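Local coordinates for protein RNA 2'-o-ribose methyltransferase (Thermus thermophilus, PDB 1IPA) that probably methylates the 2'-hydroxyl of a ribose in RNA, using a methyltransferase domain of the SPOUT class with a deep trefoil knot, at residues E36-R39 / A40-G44; E60-Q63 / V64-A67; K86-R90 / D91-G95; R160-T163 / G164-S168. All coordinates share one frame; numbering follows the deposited sequence.

Contact 1: residues E36-R39 / A40-G44; sequences EIER and ALQAG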
ATOM      1  N   GLU A  36     -12.559   2.851   0.082  1.00 24.76           N
ATOM      2  CA  GLU A  36     -11.591   2.390   1.072  1.00 25.27           C
ATOM      3  C   GLU A  36     -12.341   1.756   2.242  1.00 24.67           C
ATOM      4  O   GLU A  36     -11.988   0.680   2.701  1.00 24.81           O
ATOM      5  CB  GLU A  36     -10.732   3.548   1.585  1.00 25.47           C
ATOM      6  CG  GLU A  36      -9.773   4.138   0.563  1.00 29.14           C
ATOM      7  CD  GLU A  36     -10.491   4.783  -0.612  1.00 33.62           C
ATOM      8  OE1 GLU A  36     -11.646   5.236  -0.437  1.00 33.43           O
ATOM      9  OE2 GLU A  36      -9.895   4.849  -1.707  1.00 34.66           O
ATOM     10  N   ILE A  37     -13.387   2.427   2.716  1.00 25.12           N
ATOM     11  CA  ILE A  37     -14.180   1.907   3.823  1.00 24.79           C
ATOM     12  C   ILE A  37     -14.780   0.547   3.461  1.00 26.20           C
ATOM     13  O   ILE A  37     -14.778  -0.379   4.274  1.00 26.53           O
ATOM     14  CB  ILE A  37     -15.315   2.887   4.201  1.00 23.58           C
ATOM     15  CG1 ILE A  37     -14.724   4.124   4.883  1.00 20.67           C
ATOM     16  CG2 ILE A  37     -16.325   2.201   5.093  1.00 23.93           C
ATOM     17  CD1 ILE A  37     -15.699   5.266   5.068  1.00 16.12           C
ATOM     18  N   GLU A  38     -15.275   0.417   2.236  1.00 27.16           N
ATOM     19  CA  GLU A  38     -15.870  -0.845   1.815  1.00 28.58           C
ATOM     20  C   GLU A  38     -14.860  -1.979   1.787  1.00 28.52           C
ATOM     21  O   GLU A  38     -15.120  -3.059   2.319  1.00 27.75           O
ATOM     22  CB  GLU A  38     -16.505  -0.713   0.441  1.00 31.18           C
ATOM     23  CG  GLU A  38     -17.300  -1.935   0.058  1.00 39.06           C
ATOM     24  CD  GLU A  38     -17.897  -1.812  -1.313  1.00 44.24           C
ATOM     25  OE1 GLU A  38     -17.112  -1.635  -2.268  1.00 47.21           O
ATOM     26  OE2 GLU A  38     -19.145  -1.890  -1.435  1.00 45.65           O
ATOM     27  N   ARG A  39     -13.708  -1.741   1.167  1.00 30.14           N
ATOM     28  CA  ARG A  39     -12.668  -2.763   1.103  1.00 31.45           C
ATOM     29  C   ARG A  39     -12.257  -3.183   2.510  1.00 31.20           C
ATOM     30  O   ARG A  39     -11.919  -4.339   2.744  1.00 32.81           O
ATOM     31  CB  ARG A  39     -11.449  -2.244   0.349  1.00 32.20           C
ATOM     32  CG  ARG A  39     -11.714  -1.917  -1.104  1.00 38.34           C
ATOM     33  CD  ARG A  39     -10.563  -1.103  -1.700  1.00 43.72           C
ATOM     34  NE  ARG A  39     -10.835  -0.673  -3.071  1.00 47.78           N
ATOM     35  CZ  ARG A  39     -10.858  -1.493  -4.115  1.00 49.98           C
ATOM     36  NH1 ARG A  39     -10.622  -2.787  -3.943  1.00 51.50           N
ATOM     37  NH2 ARG A  39     -11.127  -1.023  -5.328  1.00 51.06           N
ATOM     38  N   ALA A  40     -12.297  -2.243   3.450  1.00 31.91           N
ATOM     39  CA  ALA A  40     -11.928  -2.547   4.825  1.00 32.26           C
ATOM     40  C   ALA A  40     -12.950  -3.505   5.423  1.00 31.41           C
ATOM     41  O   ALA A  40     -12.598  -4.431   6.155  1.00 32.54           O
ATOM     42  CB  ALA A  40     -11.843  -1.266   5.648  1.00 30.60           C
ATOM     43  N   LEU A  41     -14.217  -3.278   5.100  1.00 33.27           N
ATOM     44  CA  LEU A  41     -15.295  -4.131   5.586  1.00 34.07           C
ATOM     45  C   LEU A  41     -15.138  -5.514   4.974  1.00 35.40           C
ATOM     46  O   LEU A  41     -15.297  -6.529   5.652  1.00 36.62           O
ATOM     47  CB  LEU A  41     -16.648  -3.528   5.206  1.00 33.79           C
ATOM     48  CG  LEU A  41     -16.980  -2.270   6.017  1.00 33.52           C
ATOM     49  CD1 LEU A  41     -18.277  -1.630   5.516  1.00 32.08           C
ATOM     50  CD2 LEU A  41     -17.086  -2.651   7.495  1.00 31.81           C
ATOM     51  N   GLN A  42     -14.811  -5.544   3.687  1.00 36.54           N
ATOM     52  CA  GLN A  42     -14.596  -6.792   2.974  1.00 38.47           C
ATOM     53  C   GLN A  42     -13.403  -7.573   3.526  1.00 37.89           C
ATOM     54  O   GLN A  42     -13.305  -8.783   3.328  1.00 37.32           O
ATOM     55  CB  GLN A  42     -14.388  -6.513   1.483  1.00 41.18           C
ATOM     56  CG  GLN A  42     -15.684  -6.225   0.744  1.00 47.17           C
ATOM     57  CD  GLN A  42     -15.461  -5.743  -0.674  1.00 51.84           C
ATOM     58  OE1 GLN A  42     -14.678  -6.327  -1.430  1.00 55.33           O
ATOM     59  NE2 GLN A  42     -16.159  -4.673  -1.050  1.00 54.16           N
ATOM     60  N   ALA A  43     -12.502  -6.887   4.224  1.00 36.72           N
ATOM     61  CA  ALA A  43     -11.320  -7.539   4.788  1.00 37.29           C
ATOM     62  C   ALA A  43     -11.504  -7.973   6.237  1.00 36.46           C
ATOM     63  O   ALA A  43     -10.601  -8.558   6.829  1.00 37.92           O
ATOM     64  CB  ALA A  43     -10.100  -6.614   4.675  1.00 36.32           C
ATOM     65  N   GLY A  44     -12.662  -7.674   6.809  1.00 36.65           N
ATOM     66  CA  GLY A  44     -12.928  -8.062   8.182  1.00 38.03           C
ATOM     67  C   GLY A  44     -12.644  -7.002   9.233  1.00 38.45           C
ATOM     68  O   GLY A  44     -12.756  -7.266  10.433  1.00 38.82           O
TER

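Contact 2: residues E60-Q63 / V64-A67; sequences EEQQ and VYAA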
ATOM      1  N   GLU A  60     -22.176   6.478  -4.504  1.00 45.50           N
ATOM      2  CA  GLU A  60     -21.316   5.433  -3.971  1.00 45.47           C
ATOM      3  C   GLU A  60     -21.243   5.519  -2.452  1.00 43.66           C
ATOM      4  O   GLU A  60     -21.406   4.516  -1.761  1.00 41.84           O
ATOM      5  CB  GLU A  60     -19.914   5.533  -4.576  1.00 46.94           C
ATOM      6  CG  GLU A  60     -18.911   4.583  -3.944  1.00 50.28           C
ATOM      7  CD  GLU A  60     -17.644   4.427  -4.766  1.00 52.52           C
ATOM      8  OE1 GLU A  60     -17.219   5.413  -5.412  1.00 54.19           O
ATOM      9  OE2 GLU A  60     -17.066   3.317  -4.752  1.00 52.29           O
ATOM     10  N   GLU A  61     -21.005   6.717  -1.936  1.00 42.39           N
ATOM     11  CA  GLU A  61     -20.936   6.910  -0.495  1.00 43.60           C
ATOM     12  C   GLU A  61     -22.264   6.538   0.151  1.00 44.10           C
ATOM     13  O   GLU A  61     -22.313   6.126   1.308  1.00 43.09           O
ATOM     14  CB  GLU A  61     -20.592   8.362  -0.176  1.00 42.17           C
ATOM     15  CG  GLU A  61     -19.130   8.681  -0.345  1.00 43.22           C
ATOM     16  CD  GLU A  61     -18.858  10.166  -0.339  1.00 42.79           C
ATOM     17  OE1 GLU A  61     -17.681  10.557  -0.244  1.00 42.90           O
ATOM     18  OE2 GLU A  61     -19.823  10.947  -0.437  1.00 45.18           O
ATOM     19  N   GLN A  62     -23.342   6.676  -0.614  1.00 46.99           N
ATOM     20  CA  GLN A  62     -24.675   6.362  -0.122  1.00 49.61           C
ATOM     21  C   GLN A  62     -24.901   4.853   0.010  1.00 49.77           C
ATOM     22  O   GLN A  62     -25.501   4.395   0.986  1.00 50.81           O
ATOM     23  CB  GLN A  62     -25.730   6.971  -1.054  1.00 51.74           C
ATOM     24  CG  GLN A  62     -27.108   7.123  -0.423  1.00 54.72           C
ATOM     25  CD  GLN A  62     -27.116   8.108   0.743  1.00 57.94           C
ATOM     26  OE1 GLN A  62     -26.747   9.280   0.590  1.00 58.61           O
ATOM     27  NE2 GLN A  62     -27.542   7.637   1.916  1.00 57.06           N
ATOM     28  N   GLN A  63     -24.428   4.076  -0.961  1.00 49.29           N
ATOM     29  CA  GLN A  63     -24.606   2.632  -0.887  1.00 50.35           C
ATOM     30  C   GLN A  63     -23.679   2.011   0.151  1.00 50.65           C
ATOM     31  O   GLN A  63     -23.991   0.960   0.709  1.00 50.06           O
ATOM     32  CB  GLN A  63     -24.413   1.972  -2.263  1.00 50.21           C
ATOM     33  CG  GLN A  63     -23.040   2.116  -2.916  1.00 53.54           C
ATOM     34  CD  GLN A  63     -22.052   1.030  -2.503  1.00 53.03           C
ATOM     35  OE1 GLN A  63     -22.435  -0.100  -2.206  1.00 53.35           O
ATOM     36  NE2 GLN A  63     -20.770   1.368  -2.511  1.00 54.60           N
ATOM     37  N   VAL A  64     -22.544   2.654   0.414  1.00 51.15           N
ATOM     38  CA  VAL A  64     -21.623   2.144   1.423  1.00 52.70           C
ATOM     39  C   VAL A  64     -22.233   2.470   2.779  1.00 53.38           C
ATOM     40  O   VAL A  64     -22.203   1.654   3.697  1.00 52.13           O
ATOM     41  CB  VAL A  64     -20.227   2.803   1.347  1.00 52.00           C
ATOM     42  CG1 VAL A  64     -19.344   2.265   2.465  1.00 50.45           C
ATOM     43  CG2 VAL A  64     -19.587   2.515   0.008  1.00 52.90           C
ATOM     44  N   TYR A  65     -22.789   3.675   2.885  1.00 55.85           N
ATOM     45  CA  TYR A  65     -23.427   4.133   4.112  1.00 59.71           C
ATOM     46  C   TYR A  65     -24.588   3.200   4.432  1.00 60.54           C
ATOM     47  O   TYR A  65     -24.790   2.810   5.583  1.00 61.15           O
ATOM     48  CB  TYR A  65     -23.953   5.559   3.932  1.00 62.56           C
ATOM     49  CG  TYR A  65     -24.543   6.186   5.183  1.00 66.79           C
ATOM     50  CD1 TYR A  65     -25.218   7.408   5.118  1.00 68.28           C
ATOM     51  CD2 TYR A  65     -24.409   5.576   6.434  1.00 67.67           C
ATOM     52  CE1 TYR A  65     -25.744   8.008   6.263  1.00 69.50           C
ATOM     53  CE2 TYR A  65     -24.930   6.165   7.587  1.00 69.68           C
ATOM     54  CZ  TYR A  65     -25.594   7.382   7.494  1.00 70.37           C
ATOM     55  OH  TYR A  65     -26.100   7.977   8.628  1.00 71.67           O
ATOM     56  N   ALA A  66     -25.351   2.846   3.405  1.00 61.15           N
ATOM     57  CA  ALA A  66     -26.484   1.952   3.581  1.00 62.75           C
ATOM     58  C   ALA A  66     -26.031   0.609   4.146  1.00 63.42           C
ATOM     59  O   ALA A  66     -26.597   0.112   5.118  1.00 63.48           O
ATOM     60  CB  ALA A  66     -27.191   1.742   2.250  1.00 62.57           C
ATOM     61  N   ALA A  67     -24.996   0.036   3.541  1.00 64.90           N
ATOM     62  CA  ALA A  67     -24.471  -1.260   3.959  1.00 67.41           C
ATOM     63  C   ALA A  67     -23.652  -1.231   5.247  1.00 69.41           C
ATOM     64  O   ALA A  67     -22.528  -1.740   5.284  1.00 70.16           O
ATOM     65  CB  ALA A  67     -23.635  -1.862   2.837  1.00 67.03           C
TER

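Contact 3: residues K86-R90 / D91-G95; sequences KLSVR and DNPAG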
ATOM      1  N   LYS A  86     -10.452  18.441   8.480  1.00 34.50           N
ATOM      2  CA  LYS A  86      -9.520  18.329   9.596  1.00 35.70           C
ATOM      3  C   LYS A  86      -9.024  16.892   9.732  1.00 34.86           C
ATOM      4  O   LYS A  86      -7.877  16.661  10.106  1.00 34.87           O
ATOM      5  CB  LYS A  86     -10.201  18.758  10.901  1.00 38.55           C
ATOM      6  CG  LYS A  86      -9.261  18.872  12.095  1.00 39.91           C
ATOM      7  CD  LYS A  86      -8.249  19.993  11.901  1.00 43.06           C
ATOM      8  CE  LYS A  86      -7.577  20.360  13.223  1.00 47.34           C
ATOM      9  NZ  LYS A  86      -6.709  21.579  13.133  1.00 48.50           N
ATOM     10  N   LEU A  87      -9.905  15.936   9.436  1.00 33.84           N
ATOM     11  CA  LEU A  87      -9.577  14.518   9.513  1.00 32.23           C
ATOM     12  C   LEU A  87      -9.079  13.979   8.168  1.00 33.37           C
ATOM     13  O   LEU A  87      -8.628  12.841   8.080  1.00 31.10           O
ATOM     14  CB  LEU A  87     -10.807  13.706   9.935  1.00 29.84           C
ATOM     15  CG  LEU A  87     -11.385  13.736  11.361  1.00 30.78           C
ATOM     16  CD1 LEU A  87     -10.310  14.116  12.379  1.00 29.42           C
ATOM     17  CD2 LEU A  87     -12.530  14.696  11.419  1.00 30.70           C
ATOM     18  N   SER A  88      -9.167  14.810   7.132  1.00 33.48           N
ATOM     19  CA  SER A  88      -8.781  14.426   5.780  1.00 33.09           C
ATOM     20  C   SER A  88      -7.310  14.593   5.426  1.00 34.13           C
ATOM     21  O   SER A  88      -6.591  15.404   6.012  1.00 34.98           O
ATOM     22  CB  SER A  88      -9.627  15.208   4.768  1.00 33.36           C
ATOM     23  OG  SER A  88      -9.275  14.880   3.433  1.00 31.51           O
ATOM     24  N   VAL A  89      -6.874  13.816   4.442  1.00 34.03           N
ATOM     25  CA  VAL A  89      -5.499  13.874   3.982  1.00 35.46           C
ATOM     26  C   VAL A  89      -5.519  14.148   2.476  1.00 36.94           C
ATOM     27  O   VAL A  89      -4.531  13.937   1.784  1.00 39.05           O
ATOM     28  CB  VAL A  89      -4.760  12.545   4.295  1.00 34.76           C
ATOM     29  CG1 VAL A  89      -5.182  11.456   3.338  1.00 32.15           C
ATOM     30  CG2 VAL A  89      -3.280  12.757   4.260  1.00 37.21           C
ATOM     31  N   ARG A  90      -6.662  14.631   1.991  1.00 37.72           N
ATOM     32  CA  ARG A  90      -6.861  14.951   0.576  1.00 39.34           C
ATOM     33  C   ARG A  90      -7.098  16.449   0.394  1.00 42.07           C
ATOM     34  O   ARG A  90      -7.377  17.158   1.358  1.00 41.60           O
ATOM     35  CB  ARG A  90      -8.100  14.237   0.042  1.00 37.52           C
ATOM     36  CG  ARG A  90      -8.276  12.823   0.513  1.00 37.87           C
ATOM     37  CD  ARG A  90      -9.569  12.269  -0.031  1.00 35.90           C
ATOM     38  NE  ARG A  90      -9.655  10.829   0.152  1.00 35.81           N
ATOM     39  CZ  ARG A  90     -10.592  10.072  -0.402  1.00 37.49           C
ATOM     40  NH1 ARG A  90     -11.514  10.633  -1.166  1.00 36.53           N
ATOM     41  NH2 ARG A  90     -10.597   8.757  -0.202  1.00 38.65           N
ATOM     42  N   ASP A  91      -7.004  16.925  -0.848  1.00 44.82           N
ATOM     43  CA  ASP A  91      -7.259  18.335  -1.129  1.00 46.51           C
ATOM     44  C   ASP A  91      -8.743  18.561  -0.871  1.00 46.69           C
ATOM     45  O   ASP A  91      -9.128  19.532  -0.221  1.00 47.25           O
ATOM     46  CB  ASP A  91      -6.920  18.679  -2.580  1.00 49.21           C
ATOM     47  CG  ASP A  91      -5.427  18.650  -2.853  1.00 51.84           C
ATOM     48  OD1 ASP A  91      -4.679  19.359  -2.143  1.00 51.66           O
ATOM     49  OD2 ASP A  91      -5.000  17.923  -3.778  1.00 53.62           O
ATOM     50  N   ASN A  92      -9.562  17.644  -1.384  1.00 46.26           N
ATOM     51  CA  ASN A  92     -11.011  17.681  -1.199  1.00 45.69           C
ATOM     52  C   ASN A  92     -11.414  16.387  -0.484  1.00 44.75           C
ATOM     53  O   ASN A  92     -11.378  15.301  -1.073  1.00 44.61           O
ATOM     54  CB  ASN A  92     -11.735  17.763  -2.545  1.00 47.88           C
ATOM     55  CG  ASN A  92     -11.339  18.984  -3.345  1.00 50.87           C
ATOM     56  OD1 ASN A  92     -10.284  19.010  -3.985  1.00 53.23           O
ATOM     57  ND2 ASN A  92     -12.180  20.013  -3.309  1.00 50.82           N
ATOM     58  N   PRO A  93     -11.802  16.490   0.798  1.00 41.18           N
ATOM     59  CA  PRO A  93     -12.212  15.353   1.627  1.00 39.38           C
ATOM     60  C   PRO A  93     -13.464  14.596   1.193  1.00 37.70           C
ATOM     61  O   PRO A  93     -14.367  15.157   0.574  1.00 38.19           O
ATOM     62  CB  PRO A  93     -12.369  15.981   3.008  1.00 40.56           C
ATOM     63  CG  PRO A  93     -12.810  17.372   2.690  1.00 40.78           C
ATOM     64  CD  PRO A  93     -11.877  17.744   1.566  1.00 41.24           C
ATOM     65  N   ALA A  94     -13.505  13.308   1.521  1.00 35.82           N
ATOM     66  CA  ALA A  94     -14.655  12.477   1.197  1.00 33.82           C
ATOM     67  C   ALA A  94     -15.807  12.928   2.084  1.00 33.75           C
ATOM     68  O   ALA A  94     -15.614  13.714   3.012  1.00 31.30           O
ATOM     69  CB  ALA A  94     -14.342  11.024   1.454  1.00 33.93           C
ATOM     70  N   GLY A  95     -17.005  12.435   1.798  1.00 33.10           N
ATOM     71  CA  GLY A  95     -18.150  12.822   2.597  1.00 35.02           C
ATOM     72  C   GLY A  95     -18.396  11.777   3.662  1.00 34.76           C
ATOM     73  O   GLY A  95     -19.254  11.941   4.531  1.00 35.75           O
TER

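Contact 4: residues R160-T163 / G164-S168; sequences RNST and GVVFS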
ATOM      1  N   ARG A 160      -4.919   5.886   1.321  1.00 23.35           N
ATOM      2  CA  ARG A 160      -5.424   6.588   0.145  1.00 25.75           C
ATOM      3  C   ARG A 160      -4.662   6.217  -1.132  1.00 24.80           C
ATOM      4  O   ARG A 160      -5.272   5.885  -2.132  1.00 24.84           O
ATOM      5  CB  ARG A 160      -5.364   8.113   0.307  1.00 29.36           C
ATOM      6  CG  ARG A 160      -6.152   8.809  -0.809  1.00 35.64           C
ATOM      7  CD  ARG A 160      -5.660  10.194  -1.207  1.00 40.73           C
ATOM      8  NE  ARG A 160      -6.593  10.807  -2.164  1.00 44.94           N
ATOM      9  CZ  ARG A 160      -6.426  11.996  -2.745  1.00 47.93           C
ATOM     10  NH1 ARG A 160      -5.350  12.734  -2.480  1.00 45.61           N
ATOM     11  NH2 ARG A 160      -7.345  12.455  -3.591  1.00 48.00           N
ATOM     12  N   ASN A 161      -3.334   6.271  -1.103  1.00 24.82           N
ATOM     13  CA  ASN A 161      -2.560   5.952  -2.304  1.00 25.67           C
ATOM     14  C   ASN A 161      -2.656   4.509  -2.769  1.00 25.55           C
ATOM     15  O   ASN A 161      -2.334   4.210  -3.917  1.00 24.50           O
ATOM     16  CB  ASN A 161      -1.098   6.350  -2.122  1.00 24.66           C
ATOM     17  CG  ASN A 161      -0.904   7.851  -2.195  1.00 28.27           C
ATOM     18  OD1 ASN A 161      -1.781   8.612  -1.800  1.00 31.95           O
ATOM     19  ND2 ASN A 161       0.247   8.282  -2.694  1.00 31.39           N
ATOM     20  N   SER A 162      -3.103   3.619  -1.888  1.00 23.45           N
ATOM     21  CA  SER A 162      -3.261   2.219  -2.260  1.00 24.77           C
ATOM     22  C   SER A 162      -4.722   1.979  -2.595  1.00 24.99           C
ATOM     23  O   SER A 162      -5.106   0.871  -2.954  1.00 26.57           O
ATOM     24  CB  SER A 162      -2.896   1.297  -1.093  1.00 25.77           C
ATOM     25  OG  SER A 162      -3.926   1.285  -0.111  1.00 24.21           O
ATOM     26  N   THR A 163      -5.529   3.027  -2.459  1.00 25.30           N
ATOM     27  CA  THR A 163      -6.969   2.946  -2.667  1.00 25.37           C
ATOM     28  C   THR A 163      -7.584   1.810  -1.835  1.00 24.15           C
ATOM     29  O   THR A 163      -8.502   1.147  -2.276  1.00 24.89           O
ATOM     30  CB  THR A 163      -7.342   2.766  -4.168  1.00 26.71           C
ATOM     31  OG1 THR A 163      -6.691   1.607  -4.704  1.00 28.19           O
ATOM     32  CG2 THR A 163      -6.920   3.992  -4.961  1.00 26.94           C
ATOM     33  N   GLY A 164      -7.056   1.590  -0.632  1.00 24.01           N
ATOM     34  CA  GLY A 164      -7.592   0.564   0.248  1.00 24.61           C
ATOM     35  C   GLY A 164      -7.056  -0.848   0.078  1.00 26.64           C
ATOM     36  O   GLY A 164      -7.372  -1.744   0.869  1.00 26.72           O
ATOM     37  N   VAL A 165      -6.241  -1.048  -0.952  1.00 26.43           N
ATOM     38  CA  VAL A 165      -5.648  -2.348  -1.243  1.00 25.30           C
ATOM     39  C   VAL A 165      -4.783  -2.884  -0.099  1.00 25.74           C
ATOM     40  O   VAL A 165      -4.572  -4.094  -0.005  1.00 25.55           O
ATOM     41  CB  VAL A 165      -4.832  -2.273  -2.571  1.00 25.52           C
ATOM     42  CG1 VAL A 165      -3.759  -3.329  -2.611  1.00 25.80           C
ATOM     43  CG2 VAL A 165      -5.780  -2.442  -3.758  1.00 22.55           C
ATOM     44  N   VAL A 166      -4.300  -1.993   0.770  1.00 24.56           N
ATOM     45  CA  VAL A 166      -3.467  -2.405   1.907  1.00 26.97           C
ATOM     46  C   VAL A 166      -4.169  -3.353   2.869  1.00 27.58           C
ATOM     47  O   VAL A 166      -3.513  -4.100   3.592  1.00 27.54           O
ATOM     48  CB  VAL A 166      -2.983  -1.207   2.756  1.00 27.02           C
ATOM     49  CG1 VAL A 166      -1.879  -0.497   2.052  1.00 29.44           C
ATOM     50  CG2 VAL A 166      -4.139  -0.249   3.036  1.00 24.85           C
ATOM     51  N   PHE A 167      -5.498  -3.306   2.886  1.00 26.88           N
ATOM     52  CA  PHE A 167      -6.290  -4.151   3.773  1.00 27.81           C
ATOM     53  C   PHE A 167      -6.331  -5.612   3.324  1.00 28.51           C
ATOM     54  O   PHE A 167      -6.795  -6.472   4.068  1.00 28.61           O
ATOM     55  CB  PHE A 167      -7.734  -3.623   3.859  1.00 25.39           C
ATOM     56  CG  PHE A 167      -7.834  -2.200   4.335  1.00 22.86           C
ATOM     57  CD1 PHE A 167      -8.608  -1.279   3.640  1.00 19.50           C
ATOM     58  CD2 PHE A 167      -7.142  -1.776   5.463  1.00 21.39           C
ATOM     59  CE1 PHE A 167      -8.687   0.036   4.053  1.00 16.11           C
ATOM     60  CE2 PHE A 167      -7.217  -0.451   5.888  1.00 19.67           C
ATOM     61  CZ  PHE A 167      -7.986   0.452   5.184  1.00 17.34           C
ATOM     62  N   SER A 168      -5.838  -5.891   2.121  1.00 29.77           N
ATOM     63  CA  SER A 168      -5.881  -7.249   1.588  1.00 31.76           C
ATOM     64  C   SER A 168      -4.590  -7.809   0.961  1.00 32.27           C
ATOM     65  O   SER A 168      -4.398  -9.024   0.935  1.00 33.94           O
ATOM     66  CB  SER A 168      -7.026  -7.342   0.574  1.00 32.25           C
ATOM     67  OG  SER A 168      -6.924  -6.320  -0.409  1.00 33.53           O
TER

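Contact 1: residues E36-R39 / A40-G44
Glu38 O receives the backbone N-H of Gln42 at 2.9 Å (N to O) in a nearly straight bond, 162° at the hydrogen. It is one rung in the last turns of helix 34-42, which packs on the mixed sheet of the eL30-like N-terminal domain. Neighbouring rungs repeat the i to i+4 pattern: Ala40 N reaches Glu36 O at 3.0 Å and Leu41 N reaches Ile37 O at 3.1 Å.

The side chains of Glu38 and Gln42 cross on the outer face. Because CG of Glu38 lies opposite its own backbone N (chi1 -172°), its methylene comes against the amide of Gln42, with CG to NE2 at 3.2 Å. Carboxylate and amide planes are turned 55° apart. The firm polar partner of the carboxylate is Arg35, one turn earlier, whose NE forms a salt bridge with OE1. Putting an alanine at Glu38 would probably leave Arg35 without this mate and free the Gln42 amide to turn.

On the inner face, Ile37 CG2 approaches Leu41 CD1 at 4.3 Å, and both residues touch Leu47 of strand 47-53. Ala40 CB lies 3.4 Å from Ile37 O and touches Ile31 and Phe167.

The helix ends in a Schellman motif. Gly44 has positive phi, and the bond from Ala43 N to Arg39 O is weak and bent, while Gly44 N turns back to Leu41 O at 3.1 Å.

Contact 2: residues E60-Q63 / V64-A67
The closing turns of helix 59-66, in the eL30-like N-terminal domain, form this contact, and Glu60 O marks its polar centre by accepting twice. Val64 N reaches that oxygen at 3.1 Å in the regular helical bond, and the side-chain NE2 of Gln63 adds a weak one at 3.3 Å.

The torsions of Gln63 make this possible. CG stands between the backbone N and the carbonyl carbon (chi1 62°), and the chain bends at chi2 (87°), which folds the amide back along the helix. The return brings NE2 within 3.0 Å of Val64 CG2, a tight approach of a polar atom to a methyl. The same methyl sits 3.2 Å from Glu60 O, so amide, carbonyl and valine pack as one cluster, while Val64 also meets Ala34 of helix 34-42.

A looser pair lies farther round the helix. Gln62 NE2 comes to 4.0 Å from Tyr65 CD1, with amide and ring planes 45° apart, and the glutamine crosses the tyrosine without a bond between them. Tyr65 CB rests 3.1 Å from Glu61 O. The carboxylate of Glu61 finds its partner outside the helix: OE1 accepts from Gly95 N and ties the helix to the loop before strand 96-101.

Ala67 is the first residue to leave helical angles, yet its N still bonds Gln63 O at 3.1 Å.

Contact 3: residues K86-R90 / D91-G95
Ser88 meets Pro93 across the mouth of the loop that joins helix 81-87 to strand 96-101: Pro93 CB lies 3.3 Å from Ser88 OG and equally 3.3 Å from Ser88 CB. The loop opens with an ST turn, in which Ser88 OG accepts the backbone N-H of Arg90 at 3.0 Å (N to OG) with 163° at the hydrogen. Having OG opposite its own backbone N (chi1 179°) lets the serine reach both the N-H two residues on and the proline ring.

Arg90 provides the second point of closure. Its CB is 3.6 Å from Asn92 O and its CD 3.7 Å from the same oxygen, so the aliphatic part of the chain runs past that carbonyl. From CG to NE the chain is extended, which carries the guanidinium to Ala94, whose CB sits over one face of the group, 3.9 Å from Arg90 NH1.

No hydrogen bond crosses between 86-90 and 91-95; Glu32 of strand 28-32 supplies the link from outside. The Arg90 guanidinium makes long, weak ion pairs with Glu32 and with Glu36. An alanine replacing Ser88 would probably leave Arg90 N without its acceptor, cost Glu32 one of its bonds, and let the turn drift from Pro93. Glu32 OE1 pairs with Val89 N, while its OE2 joins the two limbs of the loop by pairing with both Ser88 OG and Ala94 N.

Contact 4: residues R160-T163 / G164-S168
Ser162 and Val166 make the tight half of this contact, where helix 156-161 of the methyltransferase domain ends in a Schellman motif and runs straight into a type I' beta turn, Ser162 to Val165. Val166 CG1 and CG2 each approach Ser162 OG at 3.5 Å, so the hydroxyl oxygen lies by both methyls. Its strongest polar partner is Val158 O in the preceding helical turn, with Ile159 O also within hydrogen-bonding reach; the bond it receives from Val166 N is weak.

The turn itself closes through Val165 N to Ser162 O, 3.0 Å and 161° at the hydrogen. The donor stands well above the carbonyl plane, 60° out of it. Val165 CB also presses to 3.2 Å from that oxygen. Gly164 has phi 87°, at which a beta carbon would collide with Thr163 O. On the helix side, Thr163 N turns back to Arg160 O at 2.9 Å.

Phe167, in the 3-10 turn 165-167, bridges to the N-terminal domain: its ring has Val166 CG2 above its centre on one face, and the residue reaches across to Ala40 and Ala43. The loose, solvent side of the contact lies at its two ends. Arg160 is exposed, and its side chain points away from 164-168. At the other end the exposed Ser168 closes the turn, its N bonded to Val165 O at 3.1 Å.

How the contacts relate
Contacts 1, 2 and 3 belong to the N-terminal domain, probably the RNA-binding part, and contact 4 to the methyltransferase domain. Contact 1 lies at the domain boundary: its centre is about 10 Å from that of contact 4, with Arg39 NE 3.1 Å from Thr163 O and Ala43 CB 3.4 Å from Phe167 O. On another side it meets contact 2, centres about 12 Å apart, through Ile37 CG2 and Val64 CG1 at 4.0 Å. Contact 3, its centre about 18 Å from that of contact 2, touches it where Ala94 CB lies 3.8 Å from Glu61 OE1, and reaches contact 4 where Arg90 CG lies 3.8 Å from Arg160 NE. Contacts 2 and 4 do not touch; their nearest atoms are about 9 Å apart.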